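Local coordinates for protein flavoenzyme PA4991 (Pseudomonas aeruginosa PAO1, PDB 5EZ7) that probably works as an FAD-dependent oxidoreductase of the DAO family, binding one FAD per subunit, with a physiological substrate that is still unknown, at residues L172-G184 with A188-Q200. Numbering follows the deposited sequence.
Sequences LLAGERIEPLREG and AGLCVDGREIRAQ
Leu-181 lies across the classic beta bulge that Ala-188 and Gly-189 form in an antiparallel hairpin, where strand 178-183 is an edge strand of a small four-stranded sheet beside the Rossmann-type FAD-binding core. Leu-181 O accepts Ala-188 N at 2.8 Å, while Leu-181 N reaches Gly-189 O through a longer bond that comes from above the carbonyl plane. With CG anti to the backbone N (chi1 -174°), the side chain reaches across strand 188-192 to strand 195-198: Leu-181 CD2 lies 3.8 Å from Ile-197 O, close to Glu-196 CB, and covers one face of the Arg-198 guanidinium. At the edge of that guanidinium, Glu-183 OE2 makes a weak salt bridge to NH2, the carboxylate nearly coplanar with it, and Glu-196 is the second acidic partner.

Cys-191 and Glu-179 form a hydrogen-bonded pair with nearly straight reciprocal bonds; Cys-191 CB lies 4.2 Å from Glu-179 CB, on the same face as Leu-181. Ile-178 occupies the other face, its CG2 3.8 Å from Leu-190 CD1; both residues pack on Val-13, and Ile-178 also touches FAD. Beyond this, Asp-193, second residue of the type I' turn joining strands 188-192 and 195-198, ties down the loop leading into strand 178-183. Asp-193 OD1 accepts two backbone amides, Glu-176 N at 3.2 Å from the syn side and Arg-177 N at 2.9 Å, nearly in line with the C-O bond.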
ATOM      1  N   LEU A 172     -13.340  -0.717  13.414  1.00 31.29           N
ATOM      2  CA  LEU A 172     -13.515   0.009  12.164  1.00 31.03           C
ATOM      3  C   LEU A 172     -14.700   0.957  12.128  1.00 31.87           C
ATOM      4  O   LEU A 172     -15.843   0.542  12.337  1.00 36.83           O
ATOM      5  CB  LEU A 172     -13.661  -0.966  11.021  1.00 30.90           C
ATOM      6  CG  LEU A 172     -12.482  -1.867  10.743  1.00 29.88           C
ATOM      7  CD1 LEU A 172     -12.883  -2.788   9.589  1.00 30.16           C
ATOM      8  CD2 LEU A 172     -11.240  -1.062  10.430  1.00 27.95           C
ATOM      9  N   LEU A 173     -14.433   2.211  11.773  1.00 30.36           N
ATOM     10  CA  LEU A 173     -15.454   3.223  11.726  1.00 30.37           C
ATOM     11  C   LEU A 173     -15.422   4.032  10.424  1.00 30.49           C
ATOM     12  O   LEU A 173     -14.441   4.723  10.119  1.00 29.64           O
ATOM     13  CB  LEU A 173     -15.290   4.160  12.916  1.00 30.10           C
ATOM     14  CG  LEU A 173     -16.229   5.371  12.940  1.00 30.58           C
ATOM     15  CD1 LEU A 173     -17.704   5.013  13.031  1.00 31.98           C
ATOM     16  CD2 LEU A 173     -15.820   6.229  14.105  1.00 30.93           C
ATOM     17  N   ALA A 174     -16.527   3.968   9.687  1.00 31.18           N
ATOM     18  CA  ALA A 174     -16.819   4.939   8.642  1.00 32.03           C
ATOM     19  C   ALA A 174     -17.119   6.301   9.255  1.00 33.13           C
ATOM     20  O   ALA A 174     -18.115   6.453   9.931  1.00 33.71           O
ATOM     21  CB  ALA A 174     -18.012   4.485   7.775  1.00 32.37           C
ATOM     22  N   GLY A 175     -16.276   7.278   8.965  1.00 34.04           N
ATOM     23  CA  GLY A 175     -16.511   8.660   9.347  1.00 36.72           C
ATOM     24  C   GLY A 175     -15.987   9.626   8.306  1.00 38.90           C
ATOM     25  O   GLY A 175     -14.876   9.487   7.823  1.00 38.56           O
ATOM     26  N   GLU A 176     -16.800  10.604   7.963  1.00 43.54           N
ATOM     27  CA  GLU A 176     -16.515  11.501   6.873  1.00 47.60           C
ATOM     28  C   GLU A 176     -15.903  12.809   7.346  1.00 48.52           C
ATOM     29  O   GLU A 176     -14.919  13.265   6.792  1.00 48.38           O
ATOM     30  CB  GLU A 176     -17.791  11.776   6.063  1.00 52.26           C
ATOM     31  CG  GLU A 176     -18.121  10.671   5.059  1.00 55.30           C
ATOM     32  CD  GLU A 176     -19.298  11.006   4.138  1.00 61.59           C
ATOM     33  OE1 GLU A 176     -19.931  12.088   4.310  1.00 63.85           O
ATOM     34  OE2 GLU A 176     -19.601  10.172   3.238  1.00 63.85           O
ATOM     35  N   ARG A 177     -16.481  13.410   8.367  1.00 49.65           N
ATOM     36  CA  ARG A 177     -16.105  14.753   8.767  1.00 51.70           C
ATOM     37  C   ARG A 177     -15.422  14.757  10.144  1.00 48.31           C
ATOM     38  O   ARG A 177     -16.013  14.326  11.138  1.00 46.16           O
ATOM     39  CB  ARG A 177     -17.369  15.592   8.783  1.00 56.26           C
ATOM     40  CG  ARG A 177     -17.136  17.070   8.922  1.00 61.54           C
ATOM     41  CD  ARG A 177     -18.455  17.766   9.265  1.00 68.45           C
ATOM     42  NE  ARG A 177     -18.307  18.740  10.346  1.00 70.89           N
ATOM     43  CZ  ARG A 177     -19.249  19.607  10.720  1.00 78.52           C
ATOM     44  NH1 ARG A 177     -20.439  19.648  10.108  1.00 81.93           N
ATOM     45  NH2 ARG A 177     -18.999  20.458  11.715  1.00 80.52           N
ATOM     46  N   ILE A 178     -14.197  15.275  10.190  1.00 45.45           N
ATOM     47  CA  ILE A 178     -13.378  15.248  11.408  1.00 45.55           C
ATOM     48  C   ILE A 178     -12.988  16.609  11.962  1.00 46.97           C
ATOM     49  O   ILE A 178     -12.440  17.436  11.236  1.00 50.11           O
ATOM     50  CB  ILE A 178     -12.098  14.437  11.184  1.00 43.40           C
ATOM     51  CG1 ILE A 178     -12.472  12.977  10.967  1.00 42.73           C
ATOM     52  CG2 ILE A 178     -11.181  14.556  12.393  1.00 43.40           C
ATOM     53  CD1 ILE A 178     -11.376  12.113  10.401  1.00 42.99           C
ATOM     54  N   GLU A 179     -13.244  16.828  13.250  1.00 46.84           N
ATOM     55  CA  GLU A 179     -12.773  18.033  13.934  1.00 49.38           C
ATOM     56  C   GLU A 179     -11.867  17.671  15.113  1.00 44.68           C
ATOM     57  O   GLU A 179     -11.985  16.584  15.661  1.00 42.63           O
ATOM     58  CB  GLU A 179     -13.945  18.879  14.456  1.00 55.22           C
ATOM     59  CG  GLU A 179     -14.850  19.475  13.385  1.00 60.13           C
ATOM     60  CD  GLU A 179     -16.163  18.717  13.253  1.00 63.96           C
ATOM     61  OE1 GLU A 179     -17.079  18.978  14.072  1.00 68.24           O
ATOM     62  OE2 GLU A 179     -16.272  17.856  12.335  1.00 66.66           O
ATOM     63  N   PRO A 180     -10.988  18.591  15.517  1.00 42.62           N
ATOM     64  CA  PRO A 180     -10.193  18.317  16.710  1.00 41.82           C
ATOM     65  C   PRO A 180     -11.007  18.425  18.011  1.00 40.59           C
ATOM     66  O   PRO A 180     -11.938  19.184  18.110  1.00 39.70           O
ATOM     67  CB  PRO A 180      -9.093  19.381  16.672  1.00 43.19           C
ATOM     68  CG  PRO A 180      -9.614  20.487  15.796  1.00 44.73           C
ATOM     69  CD  PRO A 180     -10.740  19.938  14.967  1.00 44.46           C
ATOM     70  N   LEU A 181     -10.646  17.611  18.976  1.00 39.92           N
ATOM     71  CA  LEU A 181     -11.242  17.636  20.287  1.00 41.79           C
ATOM     72  C   LEU A 181     -10.101  18.069  21.174  1.00 43.23           C
ATOM     73  O   LEU A 181      -9.131  17.327  21.329  1.00 42.98           O
ATOM     74  CB  LEU A 181     -11.709  16.232  20.595  1.00 41.24           C
ATOM     75  CG  LEU A 181     -12.502  15.939  21.822  1.00 42.28           C
ATOM     76  CD1 LEU A 181     -13.786  16.756  21.767  1.00 44.63           C
ATOM     77  CD2 LEU A 181     -12.776  14.437  21.843  1.00 41.12           C
ATOM     78  N   ARG A 182     -10.171  19.303  21.666  1.00 46.08           N
ATOM     79  CA  ARG A 182      -9.109  19.910  22.463  1.00 48.83           C
ATOM     80  C   ARG A 182      -9.365  19.856  23.962  1.00 51.99           C
ATOM     81  O   ARG A 182     -10.495  19.744  24.393  1.00 50.78           O
ATOM     82  CB  ARG A 182      -8.969  21.381  22.098  1.00 51.17           C
ATOM     83  CG  ARG A 182      -8.642  21.662  20.651  1.00 51.29           C
ATOM     84  CD  ARG A 182      -7.175  21.446  20.358  1.00 51.23           C
ATOM     85  NE  ARG A 182      -6.895  21.770  18.954  1.00 53.34           N
ATOM     86  CZ  ARG A 182      -5.812  21.394  18.271  1.00 52.75           C
ATOM     87  NH1 ARG A 182      -4.849  20.658  18.846  1.00 54.12           N
ATOM     88  NH2 ARG A 182      -5.683  21.761  17.002  1.00 52.67           N
ATOM     89  N   GLU A 183      -8.287  19.952  24.738  1.00 58.35           N
ATOM     90  CA  GLU A 183      -8.328  20.287  26.165  1.00 64.23           C
ATOM     91  C   GLU A 183      -7.297  21.372  26.415  1.00 66.93           C
ATOM     92  O   GLU A 183      -6.137  21.080  26.723  1.00 68.14           O
ATOM     93  CB  GLU A 183      -8.037  19.076  27.041  1.00 68.02           C
ATOM     94  CG  GLU A 183      -9.286  18.262  27.357  1.00 73.38           C
ATOM     95  CD  GLU A 183      -8.980  16.874  27.903  1.00 76.85           C
ATOM     96  OE1 GLU A 183      -7.874  16.680  28.464  1.00 81.17           O
ATOM     97  OE2 GLU A 183      -9.847  15.973  27.750  1.00 79.73           O
ATOM     98  N   GLY A 184      -7.732  22.621  26.279  1.00 68.54           N
ATOM     99  CA  GLY A 184      -6.816  23.735  26.179  1.00 69.30           C
ATOM    100  C   GLY A 184      -6.096  23.595  24.856  1.00 67.92           C
ATOM    101  O   GLY A 184      -6.725  23.561  23.790  1.00 67.15           O
ATOM    102  N   ALA A 188      -7.068  15.893  22.617  1.00 34.99           N
ATOM    103  CA  ALA A 188      -7.616  14.813  23.431  1.00 35.03           C
ATOM    104  C   ALA A 188      -8.272  13.699  22.574  1.00 33.55           C
ATOM    105  O   ALA A 188      -8.697  12.667  23.083  1.00 32.64           O
ATOM    106  CB  ALA A 188      -8.636  15.379  24.420  1.00 36.62           C
ATOM    107  N   GLY A 189      -8.369  13.923  21.269  1.00 33.07           N
ATOM    108  CA  GLY A 189      -9.124  13.036  20.419  1.00 32.37           C
ATOM    109  C   GLY A 189      -9.654  13.776  19.225  1.00 32.35           C
ATOM    110  O   GLY A 189      -9.104  14.822  18.852  1.00 33.28           O
ATOM    111  N   LEU A 190     -10.710  13.215  18.620  1.00 31.20           N
ATOM    112  CA  LEU A 190     -11.392  13.842  17.519  1.00 31.56           C
ATOM    113  C   LEU A 190     -12.889  13.696  17.661  1.00 33.62           C
ATOM    114  O   LEU A 190     -13.397  12.868  18.421  1.00 34.09           O
ATOM    115  CB  LEU A 190     -10.952  13.266  16.167  1.00 30.16           C
ATOM    116  CG  LEU A 190      -9.461  13.206  15.830  1.00 28.85           C
ATOM    117  CD1 LEU A 190      -9.220  12.229  14.712  1.00 27.76           C
ATOM    118  CD2 LEU A 190      -8.869  14.564  15.462  1.00 29.34           C
ATOM    119  N   CYS A 191     -13.572  14.581  16.951  1.00 35.91           N
ATOM    120  CA  CYS A 191     -15.007  14.588  16.819  1.00 38.41           C
ATOM    121  C   CYS A 191     -15.233  14.113  15.394  1.00 36.84           C
ATOM    122  O   CYS A 191     -14.765  14.734  14.444  1.00 36.16           O
ATOM    123  CB  CYS A 191     -15.529  16.007  17.072  1.00 41.92           C
ATOM    124  SG  CYS A 191     -17.312  16.113  17.236  1.00 49.12           S
ATOM    125  N   VAL A 192     -15.892  12.968  15.244  1.00 36.40           N
ATOM    126  CA  VAL A 192     -16.109  12.342  13.945  1.00 35.25           C
ATOM    127  C   VAL A 192     -17.603  12.307  13.706  1.00 36.97           C
ATOM    128  O   VAL A 192     -18.316  11.651  14.443  1.00 38.18           O
ATOM    129  CB  VAL A 192     -15.538  10.914  13.940  1.00 33.69           C
ATOM    130  CG1 VAL A 192     -15.748  10.252  12.590  1.00 33.45           C
ATOM    131  CG2 VAL A 192     -14.072  10.924  14.310  1.00 32.55           C
ATOM    132  N   ASP A 193     -18.088  13.045  12.716  1.00 38.87           N
ATOM    133  CA  ASP A 193     -19.518  13.182  12.452  1.00 40.95           C
ATOM    134  C   ASP A 193     -20.268  13.505  13.721  1.00 41.97           C
ATOM    135  O   ASP A 193     -21.282  12.889  14.032  1.00 43.87           O
ATOM    136  CB  ASP A 193     -20.074  11.905  11.800  1.00 42.57           C
ATOM    137  CG  ASP A 193     -19.296  11.499  10.533  1.00 43.08           C
ATOM    138  OD1 ASP A 193     -18.747  12.372   9.828  1.00 45.81           O
ATOM    139  OD2 ASP A 193     -19.210  10.301  10.235  1.00 43.28           O
ATOM    140  N   GLY A 194     -19.738  14.457  14.479  1.00 41.84           N
ATOM    141  CA  GLY A 194     -20.352  14.887  15.744  1.00 42.88           C
ATOM    142  C   GLY A 194     -20.199  13.932  16.919  1.00 42.29           C
ATOM    143  O   GLY A 194     -20.814  14.149  17.944  1.00 42.88           O
ATOM    144  N   ARG A 195     -19.387  12.877  16.767  1.00 40.68           N
ATOM    145  CA  ARG A 195     -19.132  11.895  17.825  1.00 39.51           C
ATOM    146  C   ARG A 195     -17.773  12.120  18.482  1.00 38.18           C
ATOM    147  O   ARG A 195     -16.749  12.108  17.824  1.00 35.17           O
ATOM    148  CB  ARG A 195     -19.152  10.476  17.259  1.00 37.82           C
ATOM    149  CG  ARG A 195     -19.080   9.447  18.362  1.00 37.68           C
ATOM    150  CD  ARG A 195     -18.731   8.085  17.834  1.00 36.51           C
ATOM    151  NE  ARG A 195     -19.714   7.589  16.877  1.00 37.42           N
ATOM    152  CZ  ARG A 195     -20.733   6.765  17.130  1.00 39.77           C
ATOM    153  NH1 ARG A 195     -21.022   6.311  18.354  1.00 41.65           N
ATOM    154  NH2 ARG A 195     -21.513   6.405  16.127  1.00 41.34           N
ATOM    155  N   GLU A 196     -17.769  12.248  19.792  1.00 40.71           N
ATOM    156  CA  GLU A 196     -16.547  12.586  20.497  1.00 42.03           C
ATOM    157  C   GLU A 196     -15.849  11.278  20.837  1.00 39.77           C
ATOM    158  O   GLU A 196     -16.488  10.332  21.270  1.00 41.68           O
ATOM    159  CB  GLU A 196     -16.812  13.570  21.646  1.00 45.22           C
ATOM    160  CG  GLU A 196     -16.976  13.024  23.042  1.00 49.27           C
ATOM    161  CD  GLU A 196     -17.562  14.083  23.997  1.00 53.04           C
ATOM    162  OE1 GLU A 196     -16.904  15.134  24.206  1.00 53.89           O
ATOM    163  OE2 GLU A 196     -18.708  13.879  24.502  1.00 55.48           O
ATOM    164  N   ILE A 197     -14.567  11.197  20.475  1.00 37.06           N
ATOM    165  CA  ILE A 197     -13.754   9.996  20.639  1.00 34.60           C
ATOM    166  C   ILE A 197     -12.449  10.368  21.322  1.00 33.44           C
ATOM    167  O   ILE A 197     -11.598  10.964  20.708  1.00 31.96           O
ATOM    168  CB  ILE A 197     -13.392   9.375  19.276  1.00 33.61           C
ATOM    169  CG1 ILE A 197     -14.683   9.066  18.483  1.00 34.14           C
ATOM    170  CG2 ILE A 197     -12.500   8.131  19.469  1.00 31.82           C
ATOM    171  CD1 ILE A 197     -14.445   8.378  17.149  1.00 33.27           C
ATOM    172  N   ARG A 198     -12.283   9.955  22.558  1.00 33.57           N
ATOM    173  CA  ARG A 198     -11.117  10.345  23.339  1.00 35.04           C
ATOM    174  C   ARG A 198     -10.024   9.304  23.184  1.00 32.22           C
ATOM    175  O   ARG A 198     -10.322   8.114  23.120  1.00 31.83           O
ATOM    176  CB  ARG A 198     -11.507  10.512  24.820  1.00 38.15           C
ATOM    177  CG  ARG A 198     -12.469  11.675  25.034  1.00 42.25           C
ATOM    178  CD  ARG A 198     -12.779  12.018  26.505  1.00 46.19           C
ATOM    179  NE  ARG A 198     -12.541  13.456  26.715  1.00 50.23           N
ATOM    180  CZ  ARG A 198     -13.308  14.440  26.231  1.00 53.95           C
ATOM    181  NH1 ARG A 198     -14.421  14.177  25.534  1.00 56.81           N
ATOM    182  NH2 ARG A 198     -12.968  15.708  26.443  1.00 56.17           N
ATOM    183  N   ALA A 199      -8.768   9.739  23.110  1.00 30.15           N
ATOM    184  CA  ALA A 199      -7.656   8.776  22.898  1.00 28.76           C
ATOM    185  C   ALA A 199      -6.332   9.313  23.349  1.00 27.57           C
ATOM    186  O   ALA A 199      -6.161  10.499  23.329  1.00 27.87           O
ATOM    187  CB  ALA A 199      -7.543   8.399  21.436  1.00 27.73           C
ATOM    188  N   GLN A 200      -5.437   8.412  23.788  1.00 26.72           N
ATOM    189  CA  GLN A 200      -4.161   8.799  24.423  1.00 26.47           C
ATOM    190  C   GLN A 200      -3.307   9.359  23.336  1.00 26.78           C
ATOM    191  O   GLN A 200      -2.475  10.241  23.578  1.00 27.06           O
ATOM    192  CB  GLN A 200      -3.423   7.637  25.111  1.00 25.96           C
ATOM    193  CG  GLN A 200      -4.214   6.843  26.129  1.00 26.20           C
ATOM    194  CD  GLN A 200      -3.325   5.935  26.977  1.00 26.90           C
ATOM    195  OE1 GLN A 200      -2.440   6.410  27.697  1.00 27.17           O
ATOM    196  NE2 GLN A 200      -3.557   4.615  26.904  1.00 27.27           N
TER